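Local coordinates for Lmo0305 protein (Listeria monocytogenes, PDB 3PJ0), which is of unknown function but belongs to the beta-eliminating lyase family, whose fold is that of pyridoxal-phosphate-dependent aminotransferases, and carries that cofactor covalently attached, at residues Val141-Pro146 and Ala197-Val202; Ser164-Cys167 and Gly171-Leu174. All blocks are in the same frame, centred on the assembly; numbering follows the deposited sequence.

How the interactions relate
Both interactions reach the same large mixed sheet, with centres about 10 Å apart. Interaction 1 joins strand 140-144 to the loop before strand 201-205. Interaction 2 links the helix and strand that follow strand 140-144 in the chain. The contacts also touch directly. Asp200 N and Leu174 O, 2.7 Å apart, are probably hydrogen-bonded, as are Leu198 O and Ser164 OG at 2.7 Å. The side chain of Ser164 is about 4 Å from a bound (4R)-2-methylpentane-2,4-diol, probably from the crystallisation liquor. The side chain of Phe199 is about 6 Å from bound methylpentanediol. Lys208, which carries the pyridoxal phosphate, follows strand 201-205, and neither contact includes it.

Interaction 1 of 2, residues Val141-Pro146 and Ala197-Val202; sequences VLIELP and ALFDSV
Phe199 extends its ring from the 197-202 segment toward Ile143 and Leu145. At the base, CB bears CG anti to the carbonyl carbon and beside the backbone N (chi1 -68°), and the ring reaches from there toward strand 140-144. CD1 and CE1 form the side of the ring next to Leu174. CE1 is also the atom that meets Ile143, with Phe199 CE1 3.9 Å from Ile143 CB and 4.0 Å from Ile143 CG1. Ile143 CB lies near the ring plane, so the isoleucine abuts the edge of the ring and does not cover a face. The two side chains cross at about a right angle. At the tip, Phe199 CZ is 4.2 Å from Ile143 CB and also 4.2 Å from Leu145 CD1. The leucine methyl approaches the ring obliquely.

The contact spans one intervening strand. Strands 140-144 and 201-205 are not neighbours in the seven-stranded mixed sheet; strand 173-178 runs between them. This sheet is the core of the large domain in the aminotransferase-like fold. The CA atoms of Ile143 and Phe199 are 9.3 Å apart, and the ring bridges that gap over Leu174 and Leu176 of the middle strand. All three touching residues are buried, and the segments bury a modest 118 Å² between them, both sides summed. Leu160 of helix 157-170 packs against both Phe199 and Leu145.

Ile143 meets the ring through the root of its side chain. Its CG1 is anti to the carbonyl carbon (chi1 -56°), and from there CD1 turns away from Phe199. Leu145 touches with the end of its side chain, through the CD1 methyl.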
ATOM      1  N   VAL A 141     -23.239   2.003  11.264  1.00 11.22           N
ATOM      2  CA  VAL A 141     -23.457   3.302  10.659  1.00 11.01           C
ATOM      3  C   VAL A 141     -22.064   3.904  10.613  1.00 10.54           C
ATOM      4  O   VAL A 141     -21.268   3.778  11.570  1.00 11.33           O
ATOM      5  CB  VAL A 141     -24.416   4.184  11.509  1.00 11.13           C
ATOM      6  CG1 VAL A 141     -24.408   5.645  11.057  1.00  8.84           C
ATOM      7  CG2 VAL A 141     -25.824   3.626  11.442  1.00 10.39           C
ATOM      8  N   LEU A 142     -21.778   4.573   9.511  1.00  9.95           N
ATOM      9  CA  LEU A 142     -20.497   5.259   9.325  1.00  9.66           C
ATOM     10  C   LEU A 142     -20.812   6.728   9.242  1.00  9.77           C
ATOM     11  O   LEU A 142     -21.742   7.125   8.538  1.00 11.17           O
ATOM     12  CB  LEU A 142     -19.807   4.772   8.047  1.00  9.07           C
ATOM     13  CG  LEU A 142     -18.510   5.479   7.595  1.00 10.96           C
ATOM     14  CD1 LEU A 142     -17.688   4.513   6.697  1.00 11.23           C
ATOM     15  CD2 LEU A 142     -18.734   6.821   6.863  1.00  9.89           C
ATOM     16  N   ILE A 143     -20.055   7.531   9.992  1.00 10.40           N
ATOM     17  CA  ILE A 143     -20.199   8.990  10.030  1.00  9.80           C
ATOM     18  C   ILE A 143     -18.872   9.618   9.586  1.00  9.69           C
ATOM     19  O   ILE A 143     -17.802   9.219  10.023  1.00  8.44           O
ATOM     20  CB  ILE A 143     -20.500   9.478  11.479  1.00 10.12           C
ATOM     21  CG1 ILE A 143     -21.740   8.786  12.049  1.00 10.78           C
ATOM     22  CG2 ILE A 143     -20.534  10.984  11.551  1.00  9.53           C
ATOM     23  CD1 ILE A 143     -23.048   9.026  11.280  1.00 13.96           C
ATOM     24  N   GLU A 144     -18.946  10.605   8.703  1.00  9.60           N
ATOM     25  CA  GLU A 144     -17.746  11.319   8.211  1.00  8.51           C
ATOM     26  C   GLU A 144     -17.761  12.746   8.797  1.00  9.00           C
ATOM     27  O   GLU A 144     -18.671  13.518   8.506  1.00  8.44           O
ATOM     28  CB  GLU A 144     -17.772  11.369   6.678  1.00  8.93           C
ATOM     29  CG  GLU A 144     -16.558  12.012   6.055  1.00  9.53           C
ATOM     30  CD  GLU A 144     -16.705  12.256   4.547  1.00 10.54           C
ATOM     31  OE1 GLU A 144     -17.157  11.339   3.805  1.00  8.30           O
ATOM     32  OE2 GLU A 144     -16.354  13.370   4.137  1.00 10.81           O
ATOM     33  N   LEU A 145     -16.777  13.055   9.654  1.00  8.32           N
ATOM     34  CA  LEU A 145     -16.661  14.360  10.304  1.00  9.05           C
ATOM     35  C   LEU A 145     -15.431  15.084   9.743  1.00  9.02           C
ATOM     36  O   LEU A 145     -14.305  14.622   9.926  1.00  9.96           O
ATOM     37  CB  LEU A 145     -16.505  14.226  11.824  1.00  8.71           C
ATOM     38  CG  LEU A 145     -17.561  13.475  12.595  1.00  9.37           C
ATOM     39  CD1 LEU A 145     -17.192  13.281  14.068  1.00  7.73           C
ATOM     40  CD2 LEU A 145     -18.915  14.183  12.482  1.00  8.59           C
ATOM     41  N   PRO A 146     -15.644  16.169   8.986  1.00  8.55           N
ATOM     42  CA  PRO A 146     -16.882  16.763   8.542  1.00  9.10           C
ATOM     43  C   PRO A 146     -17.282  16.101   7.241  1.00  9.11           C
ATOM     44  O   PRO A 146     -16.483  15.318   6.723  1.00  9.22           O
ATOM     45  CB  PRO A 146     -16.484  18.215   8.311  1.00  9.73           C
ATOM     46  CG  PRO A 146     -15.121  18.122   7.792  1.00 10.03           C
ATOM     47  CD  PRO A 146     -14.486  16.897   8.434  1.00  9.26           C
ATOM     48  N   ALA A 197     -14.381   8.838  21.308  1.00 10.83           N
ATOM     49  CA  ALA A 197     -15.016   8.077  22.400  1.00 11.24           C
ATOM     50  C   ALA A 197     -16.466   7.686  22.104  1.00 11.86           C
ATOM     51  O   ALA A 197     -17.019   6.790  22.769  1.00 11.92           O
ATOM     52  CB  ALA A 197     -14.955   8.849  23.734  1.00 11.58           C
ATOM     53  N   LEU A 198     -17.087   8.370  21.145  1.00 10.59           N
ATOM     54  CA  LEU A 198     -18.473   8.087  20.804  1.00 11.29           C
ATOM     55  C   LEU A 198     -18.584   6.969  19.756  1.00 10.52           C
ATOM     56  O   LEU A 198     -19.697   6.566  19.411  1.00 11.09           O
ATOM     57  CB  LEU A 198     -19.135   9.352  20.250  1.00 10.73           C
ATOM     58  CG  LEU A 198     -19.225  10.569  21.167  1.00 11.94           C
ATOM     59  CD1 LEU A 198     -19.869  11.735  20.361  1.00 12.33           C
ATOM     60  CD2 LEU A 198     -20.034  10.224  22.386  1.00 13.75           C
ATOM     61  N   PHE A 199     -17.442   6.457  19.290  1.00 11.04           N
ATOM     62  CA  PHE A 199     -17.376   5.494  18.200  1.00 11.16           C
ATOM     63  C   PHE A 199     -16.707   4.204  18.617  1.00 11.68           C
ATOM     64  O   PHE A 199     -15.845   4.194  19.476  1.00 12.49           O
ATOM     65  CB  PHE A 199     -16.546   6.105  17.035  1.00 11.13           C
ATOM     66  CG  PHE A 199     -17.219   7.269  16.371  1.00 10.50           C
ATOM     67  CD1 PHE A 199     -18.087   7.051  15.305  1.00  9.43           C
ATOM     68  CD2 PHE A 199     -17.005   8.565  16.821  1.00  9.99           C
ATOM     69  CE1 PHE A 199     -18.737   8.123  14.677  1.00 11.69           C
ATOM     70  CE2 PHE A 199     -17.657   9.651  16.208  1.00 11.59           C
ATOM     71  CZ  PHE A 199     -18.513   9.421  15.125  1.00 11.69           C
ATOM     72  N   ASP A 200     -17.127   3.122  17.997  1.00 11.74           N
ATOM     73  CA  ASP A 200     -16.495   1.828  18.180  1.00 12.27           C
ATOM     74  C   ASP A 200     -15.139   1.756  17.485  1.00 11.53           C
ATOM     75  O   ASP A 200     -14.226   1.116  17.980  1.00 12.31           O
ATOM     76  CB  ASP A 200     -17.401   0.751  17.596  1.00 12.17           C
ATOM     77  CG  ASP A 200     -18.627   0.559  18.413  1.00 14.13           C
ATOM     78  OD1 ASP A 200     -18.474   0.006  19.522  1.00 17.37           O
ATOM     79  OD2 ASP A 200     -19.721   0.967  17.992  1.00 12.06           O
ATOM     80  N   SER A 201     -15.044   2.314  16.289  1.00 11.38           N
ATOM     81  CA  SER A 201     -13.795   2.296  15.540  1.00 10.34           C
ATOM     82  C   SER A 201     -13.614   3.618  14.819  1.00 10.53           C
ATOM     83  O   SER A 201     -14.570   4.368  14.596  1.00  9.98           O
ATOM     84  CB  SER A 201     -13.746   1.102  14.559  1.00  9.62           C
ATOM     85  OG  SER A 201     -14.863   1.102  13.669  1.00 10.14           O
ATOM     86  N   VAL A 202     -12.372   3.916  14.470  1.00  9.48           N
ATOM     87  CA  VAL A 202     -12.052   5.166  13.772  1.00  8.87           C
ATOM     88  C   VAL A 202     -10.884   5.002  12.809  1.00  9.03           C
ATOM     89  O   VAL A 202      -9.897   4.316  13.092  1.00  7.45           O
ATOM     90  CB  VAL A 202     -11.741   6.300  14.766  1.00 10.20           C
ATOM     91  CG1 VAL A 202     -10.758   5.828  15.855  1.00 10.76           C
ATOM     92  CG2 VAL A 202     -11.235   7.604  14.029  1.00  9.47           C
TER

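Interaction 2 of 2, residues Ser164-Cys167 and Gly171-Leu174; sequences SEYC and GISL
Cys167 lies alongside Ile172, with Cys167 CB 3.9 Å from Ile172 CB. The sulfur stands anti to the carbonyl carbon (chi1 -70°). There it touches two aliphatic branches: Cys167 SG is 4.0 Å from Ile172 CG2 and 3.9 Å from Leu174 CD1. Cys167 is buried and gives the largest share of the contact.

The backbone of the same residue holds the turn. Ile172 N donates to Cys167 O at 2.9 Å, and the N-H...O angle is 159°. The donor sits 27° off the carbonyl plane. This bond is part of a Schellman motif at the end of helix 157-170. Gly171 is the first residue to leave helical geometry, and its positive phi reverses the chain there. The strand can then turn back along the helix that precedes it.

Leu174 forks over the next turn back. With CG anti to the backbone N, its two methyls reach back to Cys167 and Ser164. One methyl goes to the sulfur. The other, Leu174 CD2, rests 3.8 Å from Ser164 CA and also touches the serine CB. Tyr166 adds a looser contact: its CE2 is 4.5 Å from Ile172 CD1, which approaches the ring obliquely.

The contact closes the second half of the beta-alpha-beta unit made of strand 140-144, helix 157-170 and strand 173-178. Ile172 and Leu174 also pack on Val141 of the first strand, while the Tyr166 side chain reaches out to helix 128-132.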
ATOM      1  N   SER A 164     -24.798   8.421  18.796  1.00 14.89           N
ATOM      2  CA  SER A 164     -23.998   7.408  19.491  1.00 15.12           C
ATOM      3  C   SER A 164     -24.857   6.650  20.485  1.00 15.49           C
ATOM      4  O   SER A 164     -24.843   5.419  20.516  1.00 15.49           O
ATOM      5  CB  SER A 164     -22.807   8.055  20.230  1.00 14.37           C
ATOM      6  OG  SER A 164     -21.945   7.056  20.784  1.00 12.35           O
ATOM      7  N   GLU A 165     -25.625   7.391  21.284  1.00 16.22           N
ATOM      8  CA  GLU A 165     -26.478   6.765  22.309  1.00 17.18           C
ATOM      9  C   GLU A 165     -27.536   5.848  21.666  1.00 16.88           C
ATOM     10  O   GLU A 165     -27.778   4.757  22.150  1.00 16.91           O
ATOM     11  CB  GLU A 165     -27.124   7.835  23.211  1.00 17.97           C
ATOM     12  CG  GLU A 165     -26.060   8.565  24.087  1.00 22.77           C
ATOM     13  CD  GLU A 165     -26.528   9.901  24.712  1.00 27.67           C
ATOM     14  OE1 GLU A 165     -27.383  10.610  24.133  1.00 32.97           O
ATOM     15  OE2 GLU A 165     -25.987  10.261  25.769  1.00 30.22           O
ATOM     16  N   TYR A 166     -28.121   6.270  20.546  1.00 17.50           N
ATOM     17  CA  TYR A 166     -29.144   5.464  19.880  1.00 18.02           C
ATOM     18  C   TYR A 166     -28.524   4.199  19.312  1.00 17.87           C
ATOM     19  O   TYR A 166     -29.076   3.100  19.462  1.00 17.46           O
ATOM     20  CB  TYR A 166     -29.817   6.250  18.765  1.00 18.48           C
ATOM     21  CG  TYR A 166     -30.805   5.439  17.977  1.00 19.57           C
ATOM     22  CD1 TYR A 166     -32.088   5.176  18.474  1.00 21.82           C
ATOM     23  CD2 TYR A 166     -30.461   4.931  16.733  1.00 20.02           C
ATOM     24  CE1 TYR A 166     -32.992   4.425  17.734  1.00 21.77           C
ATOM     25  CE2 TYR A 166     -31.345   4.185  15.994  1.00 21.18           C
ATOM     26  CZ  TYR A 166     -32.605   3.940  16.485  1.00 21.84           C
ATOM     27  OH  TYR A 166     -33.456   3.193  15.715  1.00 22.91           O
ATOM     28  N   CYS A 167     -27.370   4.350  18.670  1.00 17.25           N
ATOM     29  CA  CYS A 167     -26.688   3.191  18.112  1.00 17.58           C
ATOM     30  C   CYS A 167     -26.314   2.203  19.236  1.00 17.89           C
ATOM     31  O   CYS A 167     -26.490   0.997  19.083  1.00 18.90           O
ATOM     32  CB  CYS A 167     -25.510   3.604  17.227  1.00 17.24           C
ATOM     33  SG  CYS A 167     -26.007   4.384  15.671  1.00 15.50           S
ATOM     34  N   GLY A 171     -27.721  -1.722  19.366  1.00 18.24           N
ATOM     35  CA  GLY A 171     -26.665  -2.679  19.017  1.00 17.66           C
ATOM     36  C   GLY A 171     -26.066  -2.453  17.631  1.00 16.40           C
ATOM     37  O   GLY A 171     -25.658  -3.415  16.968  1.00 16.82           O
ATOM     38  N   ILE A 172     -26.025  -1.190  17.201  1.00 14.65           N
ATOM     39  CA  ILE A 172     -25.436  -0.781  15.914  1.00 13.62           C
ATOM     40  C   ILE A 172     -24.017  -0.236  16.188  1.00 13.29           C
ATOM     41  O   ILE A 172     -23.861   0.688  16.987  1.00 13.66           O
ATOM     42  CB  ILE A 172     -26.264   0.329  15.211  1.00 12.96           C
ATOM     43  CG1 ILE A 172     -27.675  -0.162  14.877  1.00 13.13           C
ATOM     44  CG2 ILE A 172     -25.557   0.763  13.925  1.00 12.64           C
ATOM     45  CD1 ILE A 172     -28.645   0.913  14.519  1.00 13.29           C
ATOM     46  N   SER A 173     -22.997  -0.797  15.532  1.00 12.53           N
ATOM     47  CA  SER A 173     -21.621  -0.316  15.690  1.00 12.05           C
ATOM     48  C   SER A 173     -21.513   1.041  14.997  1.00 11.72           C
ATOM     49  O   SER A 173     -22.182   1.263  13.987  1.00 12.28           O
ATOM     50  CB  SER A 173     -20.605  -1.282  15.070  1.00 11.62           C
ATOM     51  OG  SER A 173     -20.634  -2.565  15.678  1.00 13.40           O
ATOM     52  N   LEU A 174     -20.707   1.949  15.551  1.00 11.54           N
ATOM     53  CA  LEU A 174     -20.569   3.295  14.997  1.00 11.01           C
ATOM     54  C   LEU A 174     -19.105   3.455  14.633  1.00 10.83           C
ATOM     55  O   LEU A 174     -18.230   3.256  15.491  1.00 11.09           O
ATOM     56  CB  LEU A 174     -21.013   4.368  16.009  1.00 11.65           C
ATOM     57  CG  LEU A 174     -21.354   5.771  15.442  1.00 13.94           C
ATOM     58  CD1 LEU A 174     -22.561   5.743  14.509  1.00 13.64           C
ATOM     59  CD2 LEU A 174     -21.570   6.814  16.581  1.00 12.51           C
TER